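Local coordinates for CRISPR-associated protein, Cse1 family (Acidimicrobium ferrooxidans, PDB 4H3T) that probably serves as the large subunit of the type I-E CRISPR Cascade complex, which recognises invading DNA, at residues T191-Y196 against G286-R291; W237-L242 against V247-D252. The protein carries 1 engineered substitution. All blocks are in the same frame, centred on the assembly; numbering follows the deposited sequence.

Interaction 1: T191-Y196 against G286-R291. With GOL (glycerol), chain C.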
loop_
_atom_site.group_PDB
_atom_site.type_symbol
_atom_site.label_atom_id
_atom_site.label_comp_id
_atom_site.label_asym_id
_atom_site.label_seq_id
_atom_site.Cartn_x
_atom_site.Cartn_y
_atom_site.Cartn_z
ATOM N N THR A 191 -3.062 2.570 -25.876
ATOM C CA THR A 191 -3.358 2.988 -24.514
ATOM C C THR A 191 -3.448 1.846 -23.516
ATOM O O THR A 191 -4.338 1.014 -23.601
ATOM C CB THR A 191 -4.654 3.828 -24.487
ATOM O OG1 THR A 191 -4.458 4.923 -25.395
ATOM C CG2 THR A 191 -4.944 4.439 -23.097
ATOM N N PRO A 192 -2.571 1.811 -22.506
ATOM C CA PRO A 192 -2.678 0.727 -21.506
ATOM C C PRO A 192 -3.665 1.034 -20.392
ATOM O O PRO A 192 -4.056 2.179 -20.172
ATOM C CB PRO A 192 -1.253 0.668 -20.925
ATOM C CG PRO A 192 -0.790 2.105 -20.977
ATOM C CD PRO A 192 -1.431 2.706 -22.207
ATOM N N ALA A 193 -3.959 0.021 -19.596
ATOM C CA ALA A 193 -4.656 0.179 -18.325
ATOM C C ALA A 193 -3.624 0.730 -17.318
ATOM O O ALA A 193 -2.402 0.692 -17.568
ATOM C CB ALA A 193 -5.230 -1.185 -17.839
ATOM N N ILE A 194 -4.076 1.106 -16.126
ATOM C CA ILE A 194 -3.140 1.474 -15.051
ATOM C C ILE A 194 -2.299 0.237 -14.673
ATOM O O ILE A 194 -2.724 -0.885 -14.936
ATOM C CB ILE A 194 -3.825 2.056 -13.819
ATOM C CG1 ILE A 194 -4.766 1.014 -13.138
ATOM C CG2 ILE A 194 -4.584 3.344 -14.212
ATOM C CD1 ILE A 194 -5.508 1.550 -11.949
ATOM N N GLY A 195 -1.130 0.447 -14.084
ATOM C CA GLY A 195 -0.308 -0.672 -13.629
ATOM C C GLY A 195 -1.031 -1.513 -12.590
ATOM O O GLY A 195 -1.928 -1.042 -11.875
ATOM N N TYR A 196 -0.632 -2.760 -12.490
ATOM C CA TYR A 196 -1.289 -3.683 -11.576
ATOM C C TYR A 196 -1.186 -3.264 -10.081
ATOM O O TYR A 196 -2.178 -3.347 -9.369
ATOM C CB TYR A 196 -0.722 -5.065 -11.774
ATOM C CG TYR A 196 -1.262 -6.072 -10.775
ATOM C CD1 TYR A 196 -2.479 -6.689 -10.974
ATOM C CD2 TYR A 196 -0.599 -6.316 -9.582
ATOM C CE1 TYR A 196 -2.972 -7.627 -10.067
ATOM C CE2 TYR A 196 -1.106 -7.199 -8.644
ATOM C CZ TYR A 196 -2.247 -7.926 -8.929
ATOM O OH TYR A 196 -2.766 -8.798 -7.996
ATOM N N GLY A 286 2.509 -2.243 -22.000
ATOM C CA GLY A 286 2.963 -3.637 -21.893
ATOM C C GLY A 286 1.819 -4.580 -21.559
ATOM O O GLY A 286 0.654 -4.375 -21.937
ATOM N N ASP A 287 2.168 -5.682 -20.914
ATOM C CA ASP A 287 1.223 -6.730 -20.676
ATOM C C ASP A 287 0.223 -6.420 -19.583
ATOM O O ASP A 287 0.540 -5.815 -18.577
ATOM C CB ASP A 287 1.935 -8.037 -20.300
ATOM C CG ASP A 287 2.827 -8.626 -21.367
ATOM O OD1 ASP A 287 2.470 -8.523 -22.571
ATOM O OD2 ASP A 287 3.921 -9.165 -21.005
ATOM N N GLU A 288 -0.994 -6.903 -19.753
ATOM C CA GLU A 288 -2.053 -6.692 -18.773
ATOM C C GLU A 288 -2.248 -7.966 -17.962
ATOM O O GLU A 288 -2.220 -9.056 -18.532
ATOM C CB GLU A 288 -3.368 -6.351 -19.485
ATOM C CG GLU A 288 -3.303 -5.155 -20.450
ATOM C CD GLU A 288 -3.073 -3.782 -19.856
ATOM O OE1 GLU A 288 -2.908 -3.705 -18.619
ATOM O OE2 GLU A 288 -3.096 -2.779 -20.618
ATOM N N VAL A 289 -2.419 -7.841 -16.649
ATOM C CA VAL A 289 -2.632 -8.969 -15.774
ATOM C C VAL A 289 -4.105 -9.378 -15.857
ATOM O O VAL A 289 -5.004 -8.548 -15.670
ATOM C CB VAL A 289 -2.243 -8.658 -14.301
ATOM C CG1 VAL A 289 -2.541 -9.840 -13.403
ATOM C CG2 VAL A 289 -0.783 -8.267 -14.166
ATOM N N ASP A 290 -4.338 -10.660 -16.070
ATOM C CA ASP A 290 -5.674 -11.271 -15.978
ATOM C C ASP A 290 -6.112 -11.173 -14.505
ATOM O O ASP A 290 -5.502 -11.777 -13.623
ATOM C CB ASP A 290 -5.605 -12.711 -16.469
ATOM C CG ASP A 290 -6.946 -13.419 -16.478
ATOM O OD1 ASP A 290 -7.672 -13.316 -15.477
ATOM O OD2 ASP A 290 -7.245 -14.107 -17.470
ATOM N N ARG A 291 -7.093 -10.315 -14.248
ATOM C CA ARG A 291 -7.516 -9.953 -12.888
ATOM C C ARG A 291 -8.153 -11.125 -12.124
ATOM O O ARG A 291 -7.926 -11.226 -10.904
ATOM C CB ARG A 291 -8.454 -8.737 -12.933
ATOM C CG ARG A 291 -7.717 -7.481 -13.456
ATOM C CD ARG A 291 -8.636 -6.289 -13.677
ATOM N NE ARG A 291 -7.837 -5.072 -13.919
ATOM C CZ ARG A 291 -8.304 -3.827 -13.898
ATOM N NH1 ARG A 291 -9.570 -3.590 -13.606
ATOM N NH2 ARG A 291 -7.505 -2.811 -14.155
HETATM C C1 GOL C . -4.263 -3.379 -14.000
HETATM O O1 GOL C . -5.157 -2.396 -14.341
HETATM C C2 GOL C . -3.963 -4.184 -15.240
HETATM O O2 GOL C . -4.989 -5.221 -15.485
HETATM C C3 GOL C . -2.699 -4.813 -14.735
HETATM O O3 GOL C . -2.167 -5.513 -15.755
HETATM O O HOH W 1 -1.113 -2.071 -17.185
#

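Interaction 2: W237-L242 against V247-D252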
loop_
_atom_site.group_PDB
_atom_site.type_symbol
_atom_site.label_atom_id
_atom_site.label_comp_id
_atom_site.label_asym_id
_atom_site.label_seq_id
_atom_site.Cartn_x
_atom_site.Cartn_y
_atom_site.Cartn_z
ATOM N N TRP A 237 13.251 -11.764 -15.749
ATOM C CA TRP A 237 14.659 -11.857 -16.183
ATOM C C TRP A 237 15.100 -13.290 -16.439
ATOM O O TRP A 237 16.155 -13.443 -17.005
ATOM C CB TRP A 237 15.642 -11.181 -15.203
ATOM C CG TRP A 237 15.607 -11.749 -13.841
ATOM C CD1 TRP A 237 16.139 -12.939 -13.415
ATOM C CD2 TRP A 237 14.847 -11.230 -12.752
ATOM N NE1 TRP A 237 15.874 -13.112 -12.095
ATOM C CE2 TRP A 237 15.024 -12.108 -11.671
ATOM C CE3 TRP A 237 14.083 -10.073 -12.568
ATOM C CZ2 TRP A 237 14.424 -11.887 -10.439
ATOM C CZ3 TRP A 237 13.485 -9.866 -11.344
ATOM C CH2 TRP A 237 13.719 -10.741 -10.276
ATOM N N GLU A 238 14.308 -14.326 -16.095
ATOM C CA GLU A 238 14.598 -15.706 -16.472
ATOM C C GLU A 238 13.836 -16.042 -17.703
ATOM O O GLU A 238 14.095 -17.048 -18.293
ATOM C CB GLU A 238 14.249 -16.710 -15.353
ATOM C CG GLU A 238 15.148 -16.541 -14.141
ATOM C CD GLU A 238 15.007 -17.665 -13.152
ATOM O OE1 GLU A 238 14.740 -18.808 -13.571
ATOM O OE2 GLU A 238 15.153 -17.400 -11.941
ATOM N N ARG A 239 12.858 -15.234 -18.091
ATOM C CA ARG A 239 12.077 -15.522 -19.300
ATOM C C ARG A 239 12.773 -14.893 -20.520
ATOM O O ARG A 239 13.692 -14.081 -20.396
ATOM C CB ARG A 239 10.638 -14.980 -19.087
ATOM C CG ARG A 239 9.959 -15.650 -17.894
ATOM C CD ARG A 239 8.785 -14.822 -17.291
ATOM N NE ARG A 239 7.531 -15.352 -17.795
ATOM C CZ ARG A 239 6.792 -16.292 -17.220
ATOM N NH1 ARG A 239 5.692 -16.727 -17.809
ATOM N NH2 ARG A 239 7.122 -16.774 -16.030
ATOM N N ASP A 240 12.363 -15.301 -21.685
ATOM C CA ASP A 240 12.842 -14.669 -22.901
ATOM C C ASP A 240 12.533 -13.161 -22.859
ATOM O O ASP A 240 11.438 -12.778 -22.403
ATOM C CB ASP A 240 12.149 -15.234 -24.128
ATOM C CG ASP A 240 12.491 -16.666 -24.462
ATOM O OD1 ASP A 240 13.551 -17.145 -24.000
ATOM O OD2 ASP A 240 11.683 -17.312 -25.145
ATOM N N PRO A 241 13.469 -12.337 -23.309
ATOM C CA PRO A 241 13.206 -10.903 -23.345
ATOM C C PRO A 241 11.987 -10.600 -24.213
ATOM O O PRO A 241 11.745 -11.279 -25.211
ATOM C CB PRO A 241 14.488 -10.301 -23.969
ATOM C CG PRO A 241 15.207 -11.453 -24.554
ATOM C CD PRO A 241 14.800 -12.670 -23.863
ATOM N N LEU A 242 11.284 -9.543 -23.874
ATOM C CA LEU A 242 10.078 -9.139 -24.592
ATOM C C LEU A 242 10.362 -8.132 -25.740
ATOM O O LEU A 242 11.461 -7.623 -25.908
ATOM C CB LEU A 242 9.093 -8.563 -23.575
ATOM C CG LEU A 242 8.703 -9.564 -22.467
ATOM C CD1 LEU A 242 7.748 -8.984 -21.483
ATOM C CD2 LEU A 242 8.090 -10.840 -23.040
ATOM N N VAL A 247 0.272 -8.582 -24.441
ATOM C CA VAL A 247 -0.877 -9.487 -24.282
ATOM C C VAL A 247 -1.539 -9.242 -22.961
ATOM O O VAL A 247 -0.937 -8.636 -22.060
ATOM C CB VAL A 247 -0.457 -11.025 -24.363
ATOM C CG1 VAL A 247 0.153 -11.411 -25.711
ATOM C CG2 VAL A 247 0.467 -11.423 -23.240
HETATM N N MSE A 248 -2.731 -9.812 -22.813
HETATM C CA MSE A 248 -3.379 -10.021 -21.519
HETATM C C MSE A 248 -3.082 -11.496 -21.201
HETATM O O MSE A 248 -3.345 -12.332 -22.052
HETATM C CB MSE A 248 -4.874 -9.746 -21.464
HETATM C CG MSE A 248 -5.423 -10.153 -20.058
HETATM SE SE MSE A 248 -7.258 -9.844 -19.792
HETATM C CE MSE A 248 -7.130 -7.924 -19.505
ATOM N N ARG A 249 -2.548 -11.794 -20.018
ATOM C CA ARG A 249 -2.095 -13.129 -19.624
ATOM C C ARG A 249 -2.309 -13.331 -18.142
ATOM O O ARG A 249 -2.094 -12.409 -17.344
ATOM C CB ARG A 249 -0.559 -13.207 -19.943
ATOM C CG ARG A 249 0.143 -14.455 -19.584
ATOM C CD ARG A 249 1.507 -14.544 -20.273
ATOM N NE ARG A 249 2.562 -13.722 -19.668
ATOM C CZ ARG A 249 3.173 -14.017 -18.519
ATOM N NH1 ARG A 249 2.790 -15.066 -17.808
ATOM N NH2 ARG A 249 4.137 -13.235 -18.050
ATOM N N ALA A 250 -2.585 -14.569 -17.763
ATOM C CA ALA A 250 -2.658 -14.986 -16.370
ATOM C C ALA A 250 -1.248 -15.187 -15.841
ATOM O O ALA A 250 -0.488 -15.921 -16.444
ATOM C CB ALA A 250 -3.460 -16.285 -16.235
ATOM N N PRO A 251 -0.877 -14.653 -14.671
ATOM C CA PRO A 251 0.483 -14.941 -14.150
ATOM C C PRO A 251 0.648 -16.413 -13.748
ATOM O O PRO A 251 -0.310 -17.008 -13.310
ATOM C CB PRO A 251 0.654 -13.964 -12.982
ATOM C CG PRO A 251 -0.699 -13.417 -12.700
ATOM C CD PRO A 251 -1.642 -13.753 -13.806
ATOM N N ASP A 252 1.851 -16.993 -13.939
ATOM C CA ASP A 252 2.123 -18.388 -13.597
ATOM C C ASP A 252 2.232 -18.599 -12.091
ATOM O O ASP A 252 2.134 -19.707 -11.603
ATOM C CB ASP A 252 3.425 -18.840 -14.257
ATOM C CG ASP A 252 3.376 -18.819 -15.776
ATOM O OD1 ASP A 252 2.238 -18.842 -16.347
ATOM O OD2 ASP A 252 4.461 -18.734 -16.400
#

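Interaction 1: T191-Y196 against G286-R291
Glu-288 swings its carboxylate across to the loop 191-196 and takes the backbone N-H of Ala-193 almost head-on: Ala-193 N lies 3.1 Å from Glu-288 OE2, the angle at hydrogen is 176°, and the donor arrives on the syn side, tilted out of the carboxylate plane. A bend at chi2 (-67°) folds the chain so that its end comes nearer. Both oxygens rest against the loop, OE2 3.6 Å from Pro-192 CA and OE1 3.5 Å from the methyl CB of Ala-193. OE2 also forms a salt bridge with Arg-246. Water 1 sits 2.8 Å from Glu-288 OE1 and 3.0 Å from Ile-194 O, placed to donate to either.

At the other end, Tyr-196 meets Val-289. CG of the tyrosine stands anti to its own backbone N (chi1 175°), which lays the CD1 side of the ring slantwise beside the valine, CD1 3.9 Å from Val-289 CB. Ala-294 and Leu-257 pack on the same pair, and the phenol OH bonds to Asp-298.

Between these two ends lies a glycerol, probably from the crystallisation liquor. Its O1 donates to Ile-194 O at 2.9 Å, and its C3 meets the tyrosine ring at the edge. The extended chain of Arg-291 carries its guanidinium to the glycerol, with O1 at the guanidinium edge and Arg-291 NE bonded to glycerol O2 at 3.3 Å; it also makes a cation-pi contact with Trp-199. Val-289 N to O3 and Arg-291 NH2 to O1 are modelled too short for their lengths to be trusted. The contact ties the end of strand 275-289, part of a mixed sheet, to the loop leading into helix 196-199, whose N-cap is Gly-195. The carboxylate, paired with Arg-246 and a backbone N-H, is probably ionised.

Interaction 2: W237-L242 against V247-D252
Arg-239 reaches over to Asp-252 and closes a salt bridge in which a single carboxylate oxygen does the work. Arg-239 NH1 donates to Asp-252 OD2 at 2.7 Å, nearly straight at 168°; the acceptor lies in the guanidinium plane, yet the N-H comes down from above the plane of the carboxylate. NH2 adds a weak bond to the same OD2 at 3.3 Å, and is itself held by Val-234 O. A turn at chi3 (99°) brings the guanidinium round to this position.

Arg-249 approaches from the opposite direction, its NH1 3.3 Å from Arg-239 NH1, the two guanidinium planes only 12° apart. These two N-H donors make no bond with each other; each charge has its own acid, Asp-252 for Arg-239 and Asp-256, in a salt bridge, for Arg-249. Here the short strand 248-249 runs parallel to strand 275-289 in a mixed sheet, and the loop before it is pinned to the turn that leaves it. With an alanine at Arg-239, Asp-252 would probably be left without its charged mate across the contact, and Val-234 O without the N-H it accepts.

Beyond this cluster the segments stand well apart. The CA atoms of Arg-239 and Asp-252 are 11.8 Å from each other, and Asp-252 itself is exposed to solvent.

Coming from helix 157-170, the chain first supplies the loop 191-196, which leads into helix 196-199, and much later its partner 286-291; interaction 1 therefore closes a long loop with 89 residues between its ends. Interaction 2 falls entirely within that loop and closes a short one of its own, only four residues separating 237-242 from 247-252. The two nest without crossing and meet at the sheet, their centres about 13 Å apart: Val-247 O probably accepts from Glu-288 N at 2.9 Å, as neighbouring strands do. Helix 196-199, the end of strand 275-289 and the loop ahead of strand 248-249 are thus tied together in space round the sheet.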